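Local coordinates for carbonic anhydrase (Unidentified, PDB 3R1W), which probably catalyses the reversible hydration of carbon dioxide to bicarbonate, as a trimeric left-handed beta-helix enzyme of the gamma-carbonic anhydrase type, at residues 128-133 / 166-171. Residues are numbered along the deposited sequence; the frame is centred on the assembly and turned at random.
Sequences EVIVAA and SFFTYG
The ring of F168 reaches from the helix to E128, to the carbonyl oxygen of V129 and to the side chain of I130; F168 as a whole contributes 90 of the 160 Å² buried here. CB already points toward 128-133, and chi1 of -65° puts CG anti to the carbonyl carbon, carrying the ring on in that direction. The far side of the ring does the touching: CE2 lies 3.5 Å from E128 CA, CZ is 3.5 Å from E128 C, and CE1 approaches V129 O at 3.4 Å. CE1 also meets I130 CG1 at 3.8 Å, the two side chains inclined to one another. E128 instead runs at about a right angle to F168, with CB 3.7 Å from CE2; its extended chain leads the carboxylate away, where OE2 forms salt bridges with R110 and R165. Segment 128-133, with strand 130-131, lies on a coil of the left-handed parallel beta-helix built from hexapeptide repeats, and helix 162-184 runs alongside it after the chain turns back through antiparallel strand 155-159. L112, on the neighbouring coil, and I160 also touch F168, which is buried. Cutting F168 back to an alanine removes the whole ring and would probably leave I130 CG1 and the E128 backbone without their aromatic neighbour, opening a gap between helix and coil. F167, the preceding residue on the helix, meets the ring of Y81 of the second subunit edge-to-face.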
loop_
_atom_site.group_PDB
_atom_site.type_symbol
_atom_site.label_atom_id
_atom_site.label_comp_id
_atom_site.label_asym_id
_atom_site.label_seq_id
_atom_site.Cartn_x
_atom_site.Cartn_y
_atom_site.Cartn_z
ATOM N N GLU B 128 13.354 11.691 -18.293
ATOM C CA GLU B 128 12.266 11.647 -19.268
ATOM C C GLU B 128 11.849 10.223 -19.634
ATOM O O GLU B 128 11.772 9.851 -20.804
ATOM C CB GLU B 128 12.630 12.500 -20.502
ATOM C CG GLU B 128 12.873 13.958 -20.101
ATOM C CD GLU B 128 13.213 14.889 -21.262
ATOM O OE1 GLU B 128 13.400 14.412 -22.401
ATOM O OE2 GLU B 128 13.300 16.112 -21.017
ATOM N N VAL B 129 11.574 9.429 -18.600
ATOM C CA VAL B 129 11.103 8.069 -18.762
ATOM C C VAL B 129 9.723 7.972 -18.124
ATOM O O VAL B 129 9.450 8.645 -17.134
ATOM C CB VAL B 129 12.053 7.076 -18.043
ATOM C CG1 VAL B 129 11.382 5.724 -17.855
ATOM C CG2 VAL B 129 13.388 6.962 -18.801
ATOM N N ILE B 130 8.856 7.153 -18.706
ATOM C CA ILE B 130 7.575 6.825 -18.088
ATOM C C ILE B 130 7.598 5.370 -17.647
ATOM O O ILE B 130 7.879 4.477 -18.451
ATOM C CB ILE B 130 6.391 7.033 -19.060
ATOM C CG1 ILE B 130 6.184 8.525 -19.342
ATOM C CG2 ILE B 130 5.115 6.414 -18.483
ATOM C CD1 ILE B 130 5.184 8.801 -20.457
ATOM N N VAL B 131 7.326 5.141 -16.363
ATOM C CA VAL B 131 7.150 3.790 -15.835
ATOM C C VAL B 131 5.657 3.593 -15.625
ATOM O O VAL B 131 5.033 4.287 -14.814
ATOM C CB VAL B 131 7.920 3.568 -14.508
ATOM C CG1 VAL B 131 7.677 2.143 -13.964
ATOM C CG2 VAL B 131 9.412 3.815 -14.710
ATOM N N ALA B 132 5.080 2.675 -16.391
ATOM C CA ALA B 132 3.632 2.470 -16.382
ATOM C C ALA B 132 3.174 1.996 -15.022
ATOM O O ALA B 132 3.930 1.336 -14.296
ATOM C CB ALA B 132 3.229 1.464 -17.450
ATOM N N ALA B 133 1.930 2.320 -14.685
ATOM C CA ALA B 133 1.337 1.863 -13.436
ATOM C C ALA B 133 1.496 0.352 -13.278
ATOM O O ALA B 133 1.280 -0.403 -14.222
ATOM C CB ALA B 133 -0.142 2.253 -13.386
ATOM N N SER B 166 6.129 16.899 -22.684
ATOM C CA SER B 166 5.704 18.144 -22.042
ATOM C C SER B 166 4.987 17.870 -20.718
ATOM O O SER B 166 4.950 18.733 -19.842
ATOM C CB SER B 166 4.827 18.990 -22.976
ATOM O OG SER B 166 3.515 18.464 -23.074
ATOM N N PHE B 167 4.436 16.670 -20.562
ATOM C CA PHE B 167 3.658 16.368 -19.359
ATOM C C PHE B 167 4.513 16.223 -18.101
ATOM O O PHE B 167 4.030 16.468 -17.000
ATOM C CB PHE B 167 2.780 15.127 -19.544
ATOM C CG PHE B 167 1.891 14.838 -18.367
ATOM C CD1 PHE B 167 0.688 15.517 -18.201
ATOM C CD2 PHE B 167 2.269 13.900 -17.411
ATOM C CE1 PHE B 167 -0.135 15.255 -17.116
ATOM C CE2 PHE B 167 1.449 13.632 -16.318
ATOM C CZ PHE B 167 0.244 14.318 -16.170
ATOM N N PHE B 168 5.774 15.820 -18.248
ATOM C CA PHE B 168 6.621 15.671 -17.065
ATOM C C PHE B 168 6.609 16.972 -16.260
ATOM O O PHE B 168 6.431 16.965 -15.041
ATOM C CB PHE B 168 8.065 15.332 -17.440
ATOM C CG PHE B 168 8.235 13.992 -18.110
ATOM C CD1 PHE B 168 7.842 12.824 -17.476
ATOM C CD2 PHE B 168 8.836 13.902 -19.361
ATOM C CE1 PHE B 168 8.006 11.590 -18.090
ATOM C CE2 PHE B 168 9.008 12.678 -19.980
ATOM C CZ PHE B 168 8.600 11.515 -19.342
ATOM N N THR B 169 6.818 18.086 -16.954
ATOM C CA THR B 169 6.898 19.390 -16.315
ATOM C C THR B 169 5.514 19.924 -15.982
ATOM O O THR B 169 5.310 20.502 -14.923
ATOM C CB THR B 169 7.630 20.402 -17.226
ATOM O OG1 THR B 169 9.018 20.053 -17.283
ATOM C CG2 THR B 169 7.492 21.803 -16.682
ATOM N N TYR B 170 4.555 19.731 -16.885
ATOM C CA TYR B 170 3.183 20.137 -16.576
ATOM C C TYR B 170 2.633 19.436 -15.325
ATOM O O TYR B 170 2.068 20.080 -14.437
ATOM C CB TYR B 170 2.217 19.884 -17.740
ATOM C CG TYR B 170 0.790 20.133 -17.295
ATOM C CD1 TYR B 170 0.277 21.420 -17.260
ATOM C CD2 TYR B 170 -0.016 19.091 -16.837
ATOM C CE1 TYR B 170 -1.002 21.663 -16.822
ATOM C CE2 TYR B 170 -1.293 19.324 -16.407
ATOM C CZ TYR B 170 -1.785 20.615 -16.400
ATOM O OH TYR B 170 -3.065 20.860 -15.957
ATOM N N GLY B 171 2.767 18.112 -15.285
ATOM C CA GLY B 171 2.217 17.317 -14.197
ATOM C C GLY B 171 2.885 17.645 -12.879
ATOM O O GLY B 171 2.221 17.817 -11.850
#